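Local coordinates for protein interferon gamma receptor 1 (Gallus gallus, PDB 4EQ3) that probably binds the cytokine interferon gamma as the ligand-binding alpha chain of its receptor, here as the extracellular part made of two fibronectin type III-like domains, at residues S13-T26 / V96-G110. Residues are numbered along the deposited sequence; the frame is centred on the assembly and turned at random.
Sequences SPTGTSVKSKNFRT and VETDEFVLQKHGKIG
Val19 and Phe101 meet inside the N-terminal fibronectin type III-like domain, where the edge strand 17-22 lies over the chain that leaves strand 91-97 of the other sheet and runs on toward the second domain. With CG anti to its backbone N (chi1 174°), the Phe101 ring is carried toward strand 17-22 and crosses Val19 at about a right angle, CG1 of Val19 resting 3.7 Å from CD1 of Phe101. The rim of the same ring, near its plane, meets CB of Ser21, and Thr26 CG2 lies 4.1 Å from Phe101 CZ. Farther toward the N-terminus, Thr17 and Val96 point their methyls tip to tip, while CG2 of Thr98 fits against both Thr17 and Val19; a water joins Thr17 OG1 to Asp99 N.

At the other end, Leu103 of the short helix 103-106 puts its CD2 at the edge of the Phe24 ring, 3.9 Å from Phe24 CD1, and Ile109 brings CD1 to CE2 of that ring at 3.7 Å. Phe132 and Phe196 of the second domain also pack edge-to-face with Phe24, which places the type I' turn from Lys22 to Arg25 at the interdomain junction.

Here the backbones pair in a single bridge, Lys22 with Lys108. Lys108 N gives an almost straight bond to Ser21 O (2.8 Å), approaching from above the carbonyl plane, and Asn23 N reaches Lys108 O at 2.9 Å. Ser21 OG, 2.9 Å from Thr26 OG1 in a hydrogen bond, also binds a water that accepts from Phe24 N and donates a longer bond to Lys108 O.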
loop_
_atom_site.group_PDB
_atom_site.type_symbol
_atom_site.label_atom_id
_atom_site.label_comp_id
_atom_site.label_asym_id
_atom_site.label_seq_id
_atom_site.Cartn_x
_atom_site.Cartn_y
_atom_site.Cartn_z
ATOM N N SER A 13 -3.035 -1.618 29.892
ATOM C CA SER A 13 -3.454 -1.171 28.573
ATOM C C SER A 13 -2.747 -1.988 27.507
ATOM O O SER A 13 -1.681 -2.541 27.754
ATOM C CB SER A 13 -3.115 0.307 28.380
ATOM O OG SER A 13 -1.732 0.476 28.116
ATOM N N PRO A 14 -3.332 -2.058 26.309
ATOM C CA PRO A 14 -2.643 -2.746 25.215
ATOM C C PRO A 14 -1.220 -2.213 25.039
ATOM O O PRO A 14 -0.844 -1.159 25.588
ATOM C CB PRO A 14 -3.502 -2.404 23.995
ATOM C CG PRO A 14 -4.865 -2.142 24.556
ATOM C CD PRO A 14 -4.618 -1.481 25.883
ATOM N N THR A 15 -0.425 -2.942 24.269
ATOM C CA THR A 15 0.974 -2.600 24.123
ATOM C C THR A 15 1.457 -2.858 22.697
ATOM O O THR A 15 0.774 -3.517 21.913
ATOM C CB THR A 15 1.830 -3.402 25.122
ATOM O OG1 THR A 15 3.047 -2.695 25.389
ATOM C CG2 THR A 15 2.133 -4.779 24.584
ATOM N N GLY A 16 2.618 -2.299 22.368
ATOM C CA GLY A 16 3.248 -2.512 21.080
ATOM C C GLY A 16 2.379 -2.125 19.904
ATOM O O GLY A 16 2.323 -2.845 18.899
ATOM N N THR A 17 1.693 -0.991 20.015
ATOM C CA THR A 17 0.814 -0.552 18.944
ATOM C C THR A 17 1.617 -0.354 17.678
ATOM O O THR A 17 2.753 0.122 17.719
ATOM C CB THR A 17 0.070 0.753 19.295
ATOM O OG1 THR A 17 1.004 1.845 19.381
ATOM C CG2 THR A 17 -0.666 0.590 20.609
ATOM N N SER A 18 1.033 -0.744 16.552
ATOM C CA SER A 18 1.690 -0.567 15.271
ATOM C C SER A 18 0.676 -0.449 14.142
ATOM O O SER A 18 -0.191 -1.317 13.967
ATOM C CB SER A 18 2.637 -1.733 14.996
ATOM O OG SER A 18 3.234 -1.586 13.720
ATOM N N VAL A 19 0.784 0.627 13.374
ATOM C CA VAL A 19 -0.060 0.785 12.203
ATOM C C VAL A 19 0.778 0.398 10.992
ATOM O O VAL A 19 1.838 0.978 10.750
ATOM C CB VAL A 19 -0.584 2.228 12.027
ATOM C CG1 VAL A 19 -1.450 2.311 10.780
ATOM C CG2 VAL A 19 -1.372 2.686 13.256
ATOM N N LYS A 20 0.327 -0.620 10.267
ATOM C CA LYS A 20 1.012 -1.080 9.063
ATOM C C LYS A 20 0.127 -0.826 7.860
ATOM O O LYS A 20 -0.989 -1.331 7.790
ATOM C CB LYS A 20 1.301 -2.572 9.171
ATOM C CG LYS A 20 2.113 -2.932 10.383
ATOM C CD LYS A 20 3.519 -2.377 10.283
ATOM C CE LYS A 20 4.325 -3.131 9.244
ATOM N NZ LYS A 20 5.781 -3.030 9.529
ATOM N N SER A 21 0.627 -0.058 6.903
ATOM C CA SER A 21 -0.149 0.300 5.730
ATOM C C SER A 21 0.628 -0.038 4.474
ATOM O O SER A 21 1.734 0.459 4.272
ATOM C CB SER A 21 -0.471 1.794 5.743
ATOM O OG SER A 21 -1.199 2.163 4.591
ATOM N N LYS A 22 0.094 -0.927 3.666
ATOM C CA LYS A 22 0.674 -1.300 2.387
ATOM C C LYS A 22 -0.349 -1.507 1.297
ATOM O O LYS A 22 -1.264 -2.257 1.496
ATOM C CB LYS A 22 1.547 -2.541 2.543
ATOM C CG LYS A 22 2.284 -3.047 1.326
ATOM C CD LYS A 22 3.695 -3.161 1.606
ATOM C CE LYS A 22 4.241 -4.573 1.498
ATOM N NZ LYS A 22 5.340 -4.841 2.445
ATOM N N ASN A 23 -0.157 -0.838 0.159
ATOM C CA ASN A 23 -1.072 -0.964 -0.968
ATOM C C ASN A 23 -2.479 -0.557 -0.571
ATOM O O ASN A 23 -3.462 -1.095 -1.081
ATOM C CB ASN A 23 -1.063 -2.386 -1.507
ATOM C CG ASN A 23 0.249 -2.748 -2.163
ATOM O OD1 ASN A 23 0.599 -3.930 -2.278
ATOM N ND2 ASN A 23 0.985 -1.738 -2.599
ATOM N N PHE A 24 -2.560 0.400 0.350
ATOM C CA PHE A 24 -3.833 0.977 0.770
ATOM C C PHE A 24 -4.645 0.058 1.665
ATOM O O PHE A 24 -5.796 0.348 1.979
ATOM C CB PHE A 24 -4.639 1.432 -0.447
ATOM C CG PHE A 24 -3.953 2.504 -1.240
ATOM C CD1 PHE A 24 -3.964 3.819 -0.798
ATOM C CD2 PHE A 24 -3.277 2.199 -2.409
ATOM C CE1 PHE A 24 -3.323 4.817 -1.527
ATOM C CE2 PHE A 24 -2.632 3.185 -3.136
ATOM C CZ PHE A 24 -2.658 4.495 -2.698
ATOM N N ARG A 25 -4.038 -1.055 2.068
ATOM C CA ARG A 25 -4.579 -1.858 3.155
ATOM C C ARG A 25 -3.889 -1.412 4.438
ATOM O O ARG A 25 -2.682 -1.596 4.608
ATOM C CB ARG A 25 -4.356 -3.357 2.908
ATOM C CG ARG A 25 -4.996 -4.275 3.953
ATOM C CD ARG A 25 -6.536 -4.338 3.850
ATOM N NE ARG A 25 -7.012 -5.080 2.682
ATOM C CZ ARG A 25 -8.258 -5.534 2.530
ATOM N NH1 ARG A 25 -8.600 -6.199 1.434
ATOM N NH2 ARG A 25 -9.167 -5.333 3.476
ATOM N N THR A 26 -4.651 -0.806 5.336
ATOM C CA THR A 26 -4.081 -0.331 6.582
ATOM C C THR A 26 -4.606 -1.121 7.760
ATOM O O THR A 26 -5.818 -1.221 7.968
ATOM C CB THR A 26 -4.383 1.160 6.807
ATOM O OG1 THR A 26 -3.925 1.905 5.679
ATOM C CG2 THR A 26 -3.687 1.655 8.058
ATOM N N VAL A 96 -4.541 3.654 24.887
ATOM C CA VAL A 96 -3.174 3.939 24.500
ATOM C C VAL A 96 -3.227 4.395 23.051
ATOM O O VAL A 96 -3.932 3.798 22.228
ATOM C CB VAL A 96 -2.258 2.705 24.648
ATOM C CG1 VAL A 96 -2.856 1.527 23.914
ATOM C CG2 VAL A 96 -0.850 3.015 24.142
ATOM N N GLU A 97 -2.486 5.458 22.754
ATOM C CA GLU A 97 -2.560 6.135 21.467
ATOM C C GLU A 97 -1.410 5.731 20.541
ATOM O O GLU A 97 -0.297 5.470 20.999
ATOM C CB GLU A 97 -2.526 7.651 21.708
ATOM C CG GLU A 97 -2.871 8.500 20.507
ATOM C CD GLU A 97 -3.096 9.964 20.890
ATOM O OE1 GLU A 97 -2.105 10.723 20.977
ATOM O OE2 GLU A 97 -4.268 10.338 21.113
ATOM N N THR A 98 -1.673 5.689 19.240
ATOM C CA THR A 98 -0.613 5.388 18.280
ATOM C C THR A 98 0.184 6.648 17.932
ATOM O O THR A 98 -0.230 7.775 18.256
ATOM C CB THR A 98 -1.171 4.810 16.962
ATOM O OG1 THR A 98 -2.027 5.772 16.332
ATOM C CG2 THR A 98 -1.947 3.516 17.202
ATOM N N ASP A 99 1.323 6.456 17.270
ATOM C CA ASP A 99 2.015 7.554 16.610
ATOM C C ASP A 99 1.065 8.203 15.613
ATOM O O ASP A 99 0.096 7.582 15.157
ATOM C CB ASP A 99 3.243 7.057 15.843
ATOM C CG ASP A 99 4.330 6.497 16.752
ATOM O OD1 ASP A 99 4.371 6.858 17.953
ATOM O OD2 ASP A 99 5.152 5.697 16.249
ATOM N N GLU A 100 1.344 9.459 15.277
ATOM C CA GLU A 100 0.630 10.138 14.209
ATOM C C GLU A 100 0.750 9.323 12.927
ATOM O O GLU A 100 1.816 8.794 12.616
ATOM C CB GLU A 100 1.227 11.526 13.981
ATOM C CG GLU A 100 0.679 12.254 12.768
ATOM C CD GLU A 100 1.200 13.688 12.683
ATOM O OE1 GLU A 100 2.066 14.055 13.502
ATOM O OE2 GLU A 100 0.742 14.439 11.803
ATOM N N PHE A 101 -0.341 9.237 12.177
ATOM C CA PHE A 101 -0.321 8.477 10.936
ATOM C C PHE A 101 -0.762 9.332 9.765
ATOM O O PHE A 101 -1.834 9.940 9.790
ATOM C CB PHE A 101 -1.183 7.212 11.029
ATOM C CG PHE A 101 -1.306 6.466 9.717
ATOM C CD1 PHE A 101 -0.358 5.517 9.347
ATOM C CD2 PHE A 101 -2.359 6.719 8.856
ATOM C CE1 PHE A 101 -0.470 4.828 8.136
ATOM C CE2 PHE A 101 -2.480 6.034 7.648
ATOM C CZ PHE A 101 -1.535 5.094 7.285
ATOM N N VAL A 102 0.085 9.362 8.742
ATOM C CA VAL A 102 -0.206 10.046 7.498
ATOM C C VAL A 102 0.053 9.094 6.342
ATOM O O VAL A 102 1.181 8.650 6.143
ATOM C CB VAL A 102 0.691 11.275 7.334
ATOM C CG1 VAL A 102 0.314 12.015 6.080
ATOM C CG2 VAL A 102 0.571 12.176 8.559
ATOM N N LEU A 103 -0.992 8.773 5.589
ATOM C CA LEU A 103 -0.889 7.767 4.533
ATOM C C LEU A 103 0.218 8.070 3.529
ATOM O O LEU A 103 0.972 7.181 3.155
ATOM C CB LEU A 103 -2.230 7.577 3.819
ATOM C CG LEU A 103 -2.279 6.444 2.783
ATOM C CD1 LEU A 103 -2.015 5.091 3.433
ATOM C CD2 LEU A 103 -3.623 6.444 2.070
ATOM N N GLN A 104 0.324 9.327 3.110
ATOM C CA GLN A 104 1.345 9.741 2.149
ATOM C C GLN A 104 2.760 9.511 2.672
ATOM O O GLN A 104 3.688 9.255 1.899
ATOM C CB GLN A 104 1.167 11.228 1.792
ATOM C CG GLN A 104 2.264 11.810 0.905
ATOM C CD GLN A 104 3.430 12.364 1.697
ATOM O OE1 GLN A 104 3.242 13.058 2.696
ATOM N NE2 GLN A 104 4.642 12.066 1.255
ATOM N N LYS A 105 2.925 9.622 3.985
ATOM C CA LYS A 105 4.238 9.489 4.599
ATOM C C LYS A 105 4.496 8.053 5.002
ATOM O O LYS A 105 5.579 7.523 4.783
ATOM C CB LYS A 105 4.350 10.375 5.841
ATOM C CG LYS A 105 4.267 11.865 5.557
ATOM C CD LYS A 105 4.195 12.661 6.858
ATOM C CE LYS A 105 5.371 12.356 7.786
ATOM N NZ LYS A 105 5.259 13.099 9.084
ATOM N N HIS A 106 3.499 7.428 5.606
ATOM C CA HIS A 106 3.711 6.136 6.230
ATOM C C HIS A 106 3.233 4.948 5.413
ATOM O O HIS A 106 3.645 3.820 5.660
ATOM C CB HIS A 106 3.068 6.127 7.618
ATOM C CG HIS A 106 3.525 7.255 8.488
ATOM N ND1 HIS A 106 4.856 7.488 8.758
ATOM C CD2 HIS A 106 2.833 8.213 9.149
ATOM C CE1 HIS A 106 4.965 8.543 9.547
ATOM N NE2 HIS A 106 3.751 9.001 9.800
ATOM N N GLY A 107 2.356 5.190 4.449
ATOM C CA GLY A 107 1.835 4.105 3.639
ATOM C C GLY A 107 2.860 3.597 2.639
ATOM O O GLY A 107 3.476 4.389 1.935
ATOM N N LYS A 108 3.044 2.281 2.561
ATOM C CA LYS A 108 4.022 1.738 1.628
ATOM C C LYS A 108 3.321 1.271 0.373
ATOM O O LYS A 108 2.179 0.817 0.428
ATOM C CB LYS A 108 4.794 0.566 2.243
ATOM C CG LYS A 108 5.829 0.946 3.295
ATOM C CD LYS A 108 6.811 -0.201 3.531
ATOM C CE LYS A 108 7.301 -0.221 4.976
ATOM N NZ LYS A 108 8.252 -1.351 5.233
ATOM N N ILE A 109 4.007 1.372 -0.756
ATOM C CA ILE A 109 3.521 0.780 -1.992
ATOM C C ILE A 109 4.465 -0.352 -2.409
ATOM O O ILE A 109 5.637 -0.121 -2.733
ATOM C CB ILE A 109 3.391 1.832 -3.106
ATOM C CG1 ILE A 109 2.362 2.898 -2.709
ATOM C CG2 ILE A 109 2.994 1.181 -4.431
ATOM C CD1 ILE A 109 0.960 2.364 -2.562
ATOM N N GLY A 110 3.955 -1.579 -2.361
ATOM C CA GLY A 110 4.737 -2.752 -2.713
ATOM C C GLY A 110 5.037 -2.879 -4.200
ATOM O O GLY A 110 4.538 -2.110 -5.021
HETATM O O HOH W 1 2.077 3.628 17.208
HETATM O O HOH W 2 3.026 1.540 7.132
HETATM O O HOH W 3 -0.575 1.870 1.826
#